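Local coordinates for alpha-11 giardin (Giardia intestinalis, PDB 2II2), which binds calcium as a member of the annexin family and probably takes part in attachment of the parasite and in organising its cytoskeleton, at residues Ala15-Lys20 with Leu50-Phe55; Glu24-Thr29 with Gly63-Val68. One frame throughout, in Å; residues are numbered along the deposited sequence.

Contact 1 and contact 2 join two consecutive helices of this annexin to two later consecutive ones: helix 9-18 meets helix 52-59 in contact 1, and helix 22-29 meets helix 64-73 in contact 2. Along the chain the segments alternate, 15-20, 24-29, 50-55, 63-68, so the pair serves as an example of helices in an all-helical chain packing on partners distant in sequence. The centres lie about 11 Å apart, and the contacts touch where Ile-16 and Leu-17 pack against Leu-25. Between helices 52-59 and 64-73 runs the loop with Ile-60, which with Glu-66 binds calcium in another crystal structure of this protein.

Contact 1: Ala15-Lys20 with Leu50-Phe55; sequences AILEAK and LEFIAF
Leu-17 and Phe-55 mark the closest approach of the two backbones, 8.1 Å from CA to CA, where the C-terminal end of helix 9-18 faces the first turn of helix 52-59 in this annexin helical bundle. Lys-20, with positive phi and two bonds back into the last turn, follows helix 9-18 in a Schellman motif; Glu-51 is the N-cap of helix 52-59, its carboxylate accepting from Ile-53 N and Ala-54 N, both above its plane.

Leu-17 carries the packing. Its CD1 touches two rings, 3.8 Å from Phe-55 CD2 and 4.0 Å from Phe-52 CE1, meeting each obliquely. With CG anti to the backbone N in both phenylalanines (chi1 -179° in Phe-52, -176° in Phe-55), the rings reach helix 9-18 from positions three residues apart. Phe-52 is buried and meets Phe-44 edge-to-face and Trp-73 at an angle; Phe-55, partly exposed, also touches Phe-44. Leu-50 CD1 sits over the centre of one Phe-55 face. Glu-18, its carboxylate in a salt bridge to Lys-14, sets its CG at the edge of the same ring, 4.0 Å from Phe-55 CZ and near the ring plane.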
ATOM      1  N   ALA A  15      23.166 -19.689   2.653  1.00  9.91           N
ATOM      2  CA  ALA A  15      23.639 -20.298   1.421  1.00 10.91           C
ATOM      3  C   ALA A  15      22.784 -19.916   0.202  1.00 10.02           C
ATOM      4  O   ALA A  15      23.312 -19.702  -0.906  1.00 11.53           O
ATOM      5  CB  ALA A  15      23.716 -21.807   1.569  1.00 11.25           C
ATOM      6  N   ILE A  16      21.464 -19.881   0.390  1.00  9.74           N
ATOM      7  CA  ILE A  16      20.554 -19.436  -0.678  1.00  9.51           C
ATOM      8  C   ILE A  16      20.929 -18.025  -1.141  1.00 10.00           C
ATOM      9  O   ILE A  16      21.004 -17.744  -2.342  1.00 10.31           O
ATOM     10  CB  ILE A  16      19.101 -19.462  -0.174  1.00 10.34           C
ATOM     11  CG1 ILE A  16      18.593 -20.902  -0.076  1.00 10.57           C
ATOM     12  CG2 ILE A  16      18.178 -18.669  -1.081  1.00 10.51           C
ATOM     13  CD1 ILE A  16      17.269 -21.047   0.653  1.00 11.40           C
ATOM     14  N   LEU A  17      21.162 -17.154  -0.165  1.00 10.03           N
ATOM     15  CA  LEU A  17      21.496 -15.777  -0.484  1.00 10.36           C
ATOM     16  C   LEU A  17      22.860 -15.651  -1.174  1.00  9.83           C
ATOM     17  O   LEU A  17      22.994 -14.931  -2.196  1.00 10.94           O
ATOM     18  CB  LEU A  17      21.383 -14.914   0.782  1.00  9.90           C
ATOM     19  CG  LEU A  17      19.945 -14.705   1.298  1.00  9.87           C
ATOM     20  CD1 LEU A  17      19.959 -14.052   2.684  1.00 11.36           C
ATOM     21  CD2 LEU A  17      19.079 -13.896   0.330  1.00 10.69           C
ATOM     22  N   GLU A  18      23.845 -16.405  -0.653  1.00 10.42           N
ATOM     23  CA  GLU A  18      25.164 -16.386  -1.271  1.00 11.96           C
ATOM     24  C   GLU A  18      25.155 -16.910  -2.706  1.00 11.54           C
ATOM     25  O   GLU A  18      25.986 -16.503  -3.514  1.00 13.53           O
ATOM     26  CB  GLU A  18      26.183 -17.126  -0.394  1.00 11.85           C
ATOM     27  CG  GLU A  18      26.451 -16.355   0.890  1.00 14.39           C
ATOM     28  CD  GLU A  18      27.159 -17.158   1.970  1.00 16.34           C
ATOM     29  OE1 GLU A  18      27.197 -18.406   1.905  1.00 16.60           O
ATOM     30  OE2 GLU A  18      27.678 -16.512   2.900  1.00 16.99           O
ATOM     31  N   ALA A  19      24.219 -17.810  -3.018  1.00 11.33           N
ATOM     32  CA  ALA A  19      24.072 -18.341  -4.369  1.00 11.48           C
ATOM     33  C   ALA A  19      23.199 -17.442  -5.250  1.00 11.14           C
ATOM     34  O   ALA A  19      23.042 -17.714  -6.456  1.00 11.84           O
ATOM     35  CB  ALA A  19      23.493 -19.750  -4.328  1.00 12.03           C
ATOM     36  N   LYS A  20      22.618 -16.383  -4.663  1.00 11.01           N
ATOM     37  CA  LYS A  20      21.668 -15.520  -5.345  1.00 11.91           C
ATOM     38  C   LYS A  20      20.512 -16.347  -5.909  1.00 12.02           C
ATOM     39  O   LYS A  20      19.983 -16.043  -6.986  1.00 12.78           O
ATOM     40  CB  LYS A  20      22.346 -14.666  -6.414  1.00 12.45           C
ATOM     41  CG  LYS A  20      23.587 -13.952  -5.927  1.00 13.47           C
ATOM     42  CD  LYS A  20      24.145 -13.020  -6.983  1.00 15.71           C
ATOM     43  CE  LYS A  20      25.498 -12.464  -6.576  1.00 17.27           C
ATOM     44  NZ  LYS A  20      25.467 -11.693  -5.295  1.00 17.69           N
ATOM     45  N   LEU A  50      25.570 -10.820  10.771  1.00 11.74           N
ATOM     46  CA  LEU A  50      25.021 -10.049   9.656  1.00 12.03           C
ATOM     47  C   LEU A  50      23.573  -9.709   9.932  1.00 11.63           C
ATOM     48  O   LEU A  50      22.778 -10.583  10.284  1.00 12.02           O
ATOM     49  CB  LEU A  50      25.090 -10.869   8.362  1.00 11.67           C
ATOM     50  CG  LEU A  50      26.462 -11.427   7.971  1.00 12.96           C
ATOM     51  CD1 LEU A  50      26.359 -12.562   6.968  1.00 13.35           C
ATOM     52  CD2 LEU A  50      27.376 -10.318   7.476  1.00 15.22           C
ATOM     53  N   GLU A  51      23.234  -8.435   9.793  1.00 11.42           N
ATOM     54  CA  GLU A  51      21.839  -8.021   9.781  1.00 11.36           C
ATOM     55  C   GLU A  51      21.133  -8.574   8.548  1.00 10.65           C
ATOM     56  O   GLU A  51      21.605  -8.399   7.429  1.00 10.98           O
ATOM     57  CB  GLU A  51      21.759  -6.496   9.860  1.00 12.35           C
ATOM     58  CG  GLU A  51      20.378  -5.970  10.245  1.00 12.96           C
ATOM     59  CD  GLU A  51      19.459  -5.770   9.048  1.00 13.34           C
ATOM     60  OE1 GLU A  51      19.877  -5.110   8.084  1.00 13.14           O
ATOM     61  OE2 GLU A  51      18.296  -6.232   9.072  1.00 14.42           O
ATOM     62  N   PHE A  52      20.006  -9.249   8.756  1.00 11.15           N
ATOM     63  CA  PHE A  52      19.426 -10.050   7.682  1.00 10.53           C
ATOM     64  C   PHE A  52      19.000  -9.270   6.451  1.00 10.35           C
ATOM     65  O   PHE A  52      19.289  -9.697   5.354  1.00 10.15           O
ATOM     66  CB  PHE A  52      18.259 -10.886   8.213  1.00 10.91           C
ATOM     67  CG  PHE A  52      17.622 -11.769   7.163  1.00  9.79           C
ATOM     68  CD1 PHE A  52      18.175 -13.020   6.849  1.00 12.04           C
ATOM     69  CD2 PHE A  52      16.493 -11.335   6.451  1.00  9.81           C
ATOM     70  CE1 PHE A  52      17.602 -13.832   5.869  1.00 12.14           C
ATOM     71  CE2 PHE A  52      15.924 -12.139   5.448  1.00  9.64           C
ATOM     72  CZ  PHE A  52      16.470 -13.399   5.179  1.00 11.23           C
ATOM     73  N   ILE A  53      18.293  -8.163   6.645  1.00 11.03           N
ATOM     74  CA  ILE A  53      17.719  -7.439   5.527  1.00 11.36           C
ATOM     75  C   ILE A  53      18.822  -6.814   4.686  1.00 10.70           C
ATOM     76  O   ILE A  53      18.815  -6.933   3.476  1.00 10.34           O
ATOM     77  CB  ILE A  53      16.658  -6.414   5.992  1.00 11.68           C
ATOM     78  CG1 ILE A  53      15.528  -7.182   6.684  1.00 15.11           C
ATOM     79  CG2 ILE A  53      16.174  -5.575   4.798  1.00 11.83           C
ATOM     80  CD1 ILE A  53      14.366  -6.374   7.075  1.00 15.57           C
ATOM     81  N   ALA A  54      19.812  -6.213   5.336  1.00 10.32           N
ATOM     82  CA  ALA A  54      20.898  -5.627   4.580  1.00 10.40           C
ATOM     83  C   ALA A  54      21.678  -6.694   3.803  1.00  9.70           C
ATOM     84  O   ALA A  54      22.108  -6.474   2.689  1.00  9.87           O
ATOM     85  CB  ALA A  54      21.838  -4.837   5.508  1.00 11.86           C
ATOM     86  N   PHE A  55      21.860  -7.855   4.425  1.00  9.56           N
ATOM     87  CA  PHE A  55      22.556  -8.952   3.759  1.00  9.69           C
ATOM     88  C   PHE A  55      21.746  -9.455   2.574  1.00  9.14           C
ATOM     89  O   PHE A  55      22.293  -9.691   1.524  1.00 10.09           O
ATOM     90  CB  PHE A  55      22.849 -10.076   4.748  1.00  9.79           C
ATOM     91  CG  PHE A  55      23.656 -11.215   4.168  1.00 10.37           C
ATOM     92  CD1 PHE A  55      24.968 -11.008   3.756  1.00 10.31           C
ATOM     93  CD2 PHE A  55      23.124 -12.501   4.073  1.00  9.93           C
ATOM     94  CE1 PHE A  55      25.724 -12.035   3.220  1.00 11.64           C
ATOM     95  CE2 PHE A  55      23.871 -13.544   3.531  1.00 11.84           C
ATOM     96  CZ  PHE A  55      25.178 -13.328   3.117  1.00 10.72           C
TER

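Contact 2: Glu24-Thr29 with Gly63-Val68; sequences ELVTFT and GPYEDV
Tyr-65 reaches from the first turn of helix 64-73 to Leu-25 and Val-26 on helix 22-29, and its side chain spans a wide gap: even the nearest CA atoms, those of Val-26 and Tyr-65, are 9.9 Å apart.

The tight part lies at the phenol end of the ring. With CG anti to the backbone N (chi1 176°), Tyr-65 extends across the gap until its OH lies 3.4 Å from Leu-25 CB and 3.5 Å from Leu-25 CD2. The leucine therefore meets the hydroxyl with both the root and one branch of its side chain, and approaches the ring obliquely. Val-26 comes from another direction, its CG2 in the ring plane at the edge, 3.8 Å from Tyr-65 CE1. Beside these carbons, the hydroxyl has a weak hydrogen bond with Glu-22 O, at the start of helix 22-29. One turn on, Leu-25 O accepts from both Thr-29 OG1, at 2.8 Å, and Thr-29 N, which reach it from opposite faces of its plane; the same OG1 is hydrogen-bonded to Trp-73 NE1 of helix 64-73.

The remainder is looser between the two segments. Val-68 packs instead on helices 249-263 and 298-306, while Glu-66 directs its CB away from helix 22-29 and is partly exposed. Gly-63 occupies the N-cap position with phi 145°, and at its backbone angles a beta carbon would be jammed against the preceding carbonyl O. The buried tyrosine, which also touches Ile-60, thus ties helix 22-29 to the annexin calcium site formed by that loop residue and by Glu-66, one residue on in helix 64-73; no ion is bound in this model.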
ATOM      1  N   GLU A  24      14.763 -20.314  -4.820  1.00  9.70           N
ATOM      2  CA  GLU A  24      14.758 -20.966  -3.530  1.00 10.41           C
ATOM      3  C   GLU A  24      14.466 -19.995  -2.384  1.00  9.84           C
ATOM      4  O   GLU A  24      13.941 -20.405  -1.344  1.00 10.32           O
ATOM      5  CB  GLU A  24      16.056 -21.728  -3.295  1.00 11.31           C
ATOM      6  CG  GLU A  24      15.801 -22.838  -2.326  1.00 16.22           C
ATOM      7  CD  GLU A  24      16.947 -23.801  -2.171  1.00 19.36           C
ATOM      8  OE1 GLU A  24      17.886 -23.818  -3.019  1.00 19.53           O
ATOM      9  OE2 GLU A  24      16.894 -24.538  -1.169  1.00 20.02           O
ATOM     10  N   LEU A  25      14.811 -18.718  -2.549  1.00  9.26           N
ATOM     11  CA  LEU A  25      14.480 -17.757  -1.513  1.00  8.91           C
ATOM     12  C   LEU A  25      12.972 -17.637  -1.343  1.00  9.30           C
ATOM     13  O   LEU A  25      12.475 -17.466  -0.221  1.00  9.52           O
ATOM     14  CB  LEU A  25      15.142 -16.411  -1.780  1.00  9.42           C
ATOM     15  CG  LEU A  25      14.902 -15.318  -0.740  1.00  9.41           C
ATOM     16  CD1 LEU A  25      15.436 -15.740   0.629  1.00 11.04           C
ATOM     17  CD2 LEU A  25      15.500 -14.001  -1.172  1.00 10.16           C
ATOM     18  N   VAL A  26      12.252 -17.725  -2.454  1.00  8.77           N
ATOM     19  CA  VAL A  26      10.784 -17.688  -2.373  1.00  9.51           C
ATOM     20  C   VAL A  26      10.229 -18.851  -1.551  1.00  8.97           C
ATOM     21  O   VAL A  26       9.428 -18.656  -0.638  1.00  9.98           O
ATOM     22  CB  VAL A  26      10.148 -17.678  -3.769  1.00  9.73           C
ATOM     23  CG1 VAL A  26       8.644 -17.797  -3.735  1.00  9.89           C
ATOM     24  CG2 VAL A  26      10.529 -16.404  -4.531  1.00  9.99           C
ATOM     25  N   THR A  27      10.658 -20.058  -1.882  1.00  9.68           N
ATOM     26  CA  THR A  27      10.143 -21.222  -1.174  1.00 10.14           C
ATOM     27  C   THR A  27      10.582 -21.228   0.293  1.00  9.48           C
ATOM     28  O   THR A  27       9.812 -21.618   1.180  1.00 10.73           O
ATOM     29  CB  THR A  27      10.519 -22.519  -1.898  1.00 10.98           C
ATOM     30  OG1 THR A  27      11.935 -22.650  -1.938  1.00 14.14           O
ATOM     31  CG2 THR A  27       9.985 -22.495  -3.300  1.00 13.40           C
ATOM     32  N   PHE A  28      11.818 -20.805   0.555  1.00  9.88           N
ATOM     33  CA  PHE A  28      12.274 -20.677   1.936  1.00  8.90           C
ATOM     34  C   PHE A  28      11.390 -19.720   2.750  1.00  9.58           C
ATOM     35  O   PHE A  28      10.978 -19.999   3.887  1.00  9.46           O
ATOM     36  CB  PHE A  28      13.742 -20.228   1.987  1.00  9.70           C
ATOM     37  CG  PHE A  28      14.248 -20.028   3.389  1.00  9.35           C
ATOM     38  CD1 PHE A  28      14.791 -21.093   4.114  1.00 10.05           C
ATOM     39  CD2 PHE A  28      14.154 -18.798   4.002  1.00  9.27           C
ATOM     40  CE1 PHE A  28      15.244 -20.904   5.411  1.00  9.70           C
ATOM     41  CE2 PHE A  28      14.575 -18.600   5.301  1.00  9.60           C
ATOM     42  CZ  PHE A  28      15.124 -19.663   6.004  1.00 10.71           C
ATOM     43  N   THR A  29      11.103 -18.566   2.146  1.00  9.22           N
ATOM     44  CA  THR A  29      10.340 -17.529   2.819  1.00  9.25           C
ATOM     45  C   THR A  29       8.935 -18.011   3.155  1.00  9.72           C
ATOM     46  O   THR A  29       8.381 -17.617   4.170  1.00 10.42           O
ATOM     47  CB  THR A  29      10.332 -16.250   1.989  1.00  8.60           C
ATOM     48  OG1 THR A  29      11.684 -15.794   1.849  1.00  9.27           O
ATOM     49  CG2 THR A  29       9.518 -15.147   2.648  1.00 10.20           C
ATOM     50  N   GLY A  63      15.821  -4.066  -7.365  1.00  9.15           N
ATOM     51  CA  GLY A  63      14.656  -4.103  -8.236  1.00  9.55           C
ATOM     52  C   GLY A  63      13.443  -4.555  -7.472  1.00  8.17           C
ATOM     53  O   GLY A  63      13.484  -4.662  -6.246  1.00  8.56           O
ATOM     54  N   PRO A  64      12.336  -4.820  -8.168  1.00  8.28           N
ATOM     55  CA  PRO A  64      11.095  -5.188  -7.491  1.00  8.52           C
ATOM     56  C   PRO A  64      11.126  -6.521  -6.741  1.00  7.83           C
ATOM     57  O   PRO A  64      10.437  -6.656  -5.728  1.00  8.56           O
ATOM     58  CB  PRO A  64      10.038  -5.156  -8.617  1.00  8.52           C
ATOM     59  CG  PRO A  64      10.804  -5.327  -9.863  1.00 11.03           C
ATOM     60  CD  PRO A  64      12.158  -4.684  -9.623  1.00  9.15           C
ATOM     61  N   TYR A  65      11.875  -7.505  -7.240  1.00  7.84           N
ATOM     62  CA  TYR A  65      12.036  -8.740  -6.487  1.00  7.77           C
ATOM     63  C   TYR A  65      12.734  -8.451  -5.133  1.00  7.50           C
ATOM     64  O   TYR A  65      12.272  -8.865  -4.080  1.00  7.69           O
ATOM     65  CB  TYR A  65      12.777  -9.810  -7.313  1.00  8.43           C
ATOM     66  CG  TYR A  65      13.038 -11.063  -6.505  1.00  7.89           C
ATOM     67  CD1 TYR A  65      12.122 -12.121  -6.464  1.00  8.35           C
ATOM     68  CD2 TYR A  65      14.166 -11.154  -5.711  1.00  9.09           C
ATOM     69  CE1 TYR A  65      12.346 -13.232  -5.689  1.00  8.03           C
ATOM     70  CE2 TYR A  65      14.408 -12.269  -4.935  1.00  9.44           C
ATOM     71  CZ  TYR A  65      13.498 -13.312  -4.917  1.00  8.16           C
ATOM     72  OH  TYR A  65      13.720 -14.414  -4.141  1.00  9.12           O
ATOM     73  N   GLU A  66      13.838  -7.692  -5.174  1.00  8.00           N
ATOM     74  CA  GLU A  66      14.488  -7.320  -3.918  1.00  7.91           C
ATOM     75  C   GLU A  66      13.512  -6.545  -3.018  1.00  7.30           C
ATOM     76  O   GLU A  66      13.458  -6.789  -1.819  1.00  7.91           O
ATOM     77  CB  GLU A  66      15.706  -6.419  -4.174  1.00  8.59           C
ATOM     78  CG  GLU A  66      16.596  -6.226  -2.933  1.00  9.77           C
ATOM     79  CD  GLU A  66      17.402  -4.942  -2.948  1.00 11.27           C
ATOM     80  OE1 GLU A  66      16.789  -3.848  -2.762  1.00 12.97           O
ATOM     81  OE2 GLU A  66      18.632  -5.024  -3.147  1.00 11.84           O
ATOM     82  N   ASP A  67      12.760  -5.606  -3.596  1.00  7.47           N
ATOM     83  CA  ASP A  67      11.846  -4.767  -2.830  1.00  8.01           C
ATOM     84  C   ASP A  67      10.819  -5.606  -2.082  1.00  7.09           C
ATOM     85  O   ASP A  67      10.570  -5.377  -0.919  1.00  8.75           O
ATOM     86  CB  ASP A  67      11.050  -3.820  -3.731  1.00  8.80           C
ATOM     87  CG  ASP A  67      11.844  -2.659  -4.261  1.00 10.67           C
ATOM     88  OD1 ASP A  67      12.963  -2.396  -3.777  1.00 11.74           O
ATOM     89  OD2 ASP A  67      11.318  -2.001  -5.190  1.00 12.54           O
ATOM     90  N   VAL A  68      10.172  -6.544  -2.783  1.00  7.49           N
ATOM     91  CA  VAL A  68       9.112  -7.316  -2.138  1.00  7.37           C
ATOM     92  C   VAL A  68       9.681  -8.174  -1.014  1.00  7.24           C
ATOM     93  O   VAL A  68       9.070  -8.343   0.048  1.00  7.86           O
ATOM     94  CB  VAL A  68       8.264  -8.131  -3.158  1.00  7.22           C
ATOM     95  CG1 VAL A  68       9.003  -9.348  -3.687  1.00  7.83           C
ATOM     96  CG2 VAL A  68       6.959  -8.551  -2.491  1.00  8.12           C
TER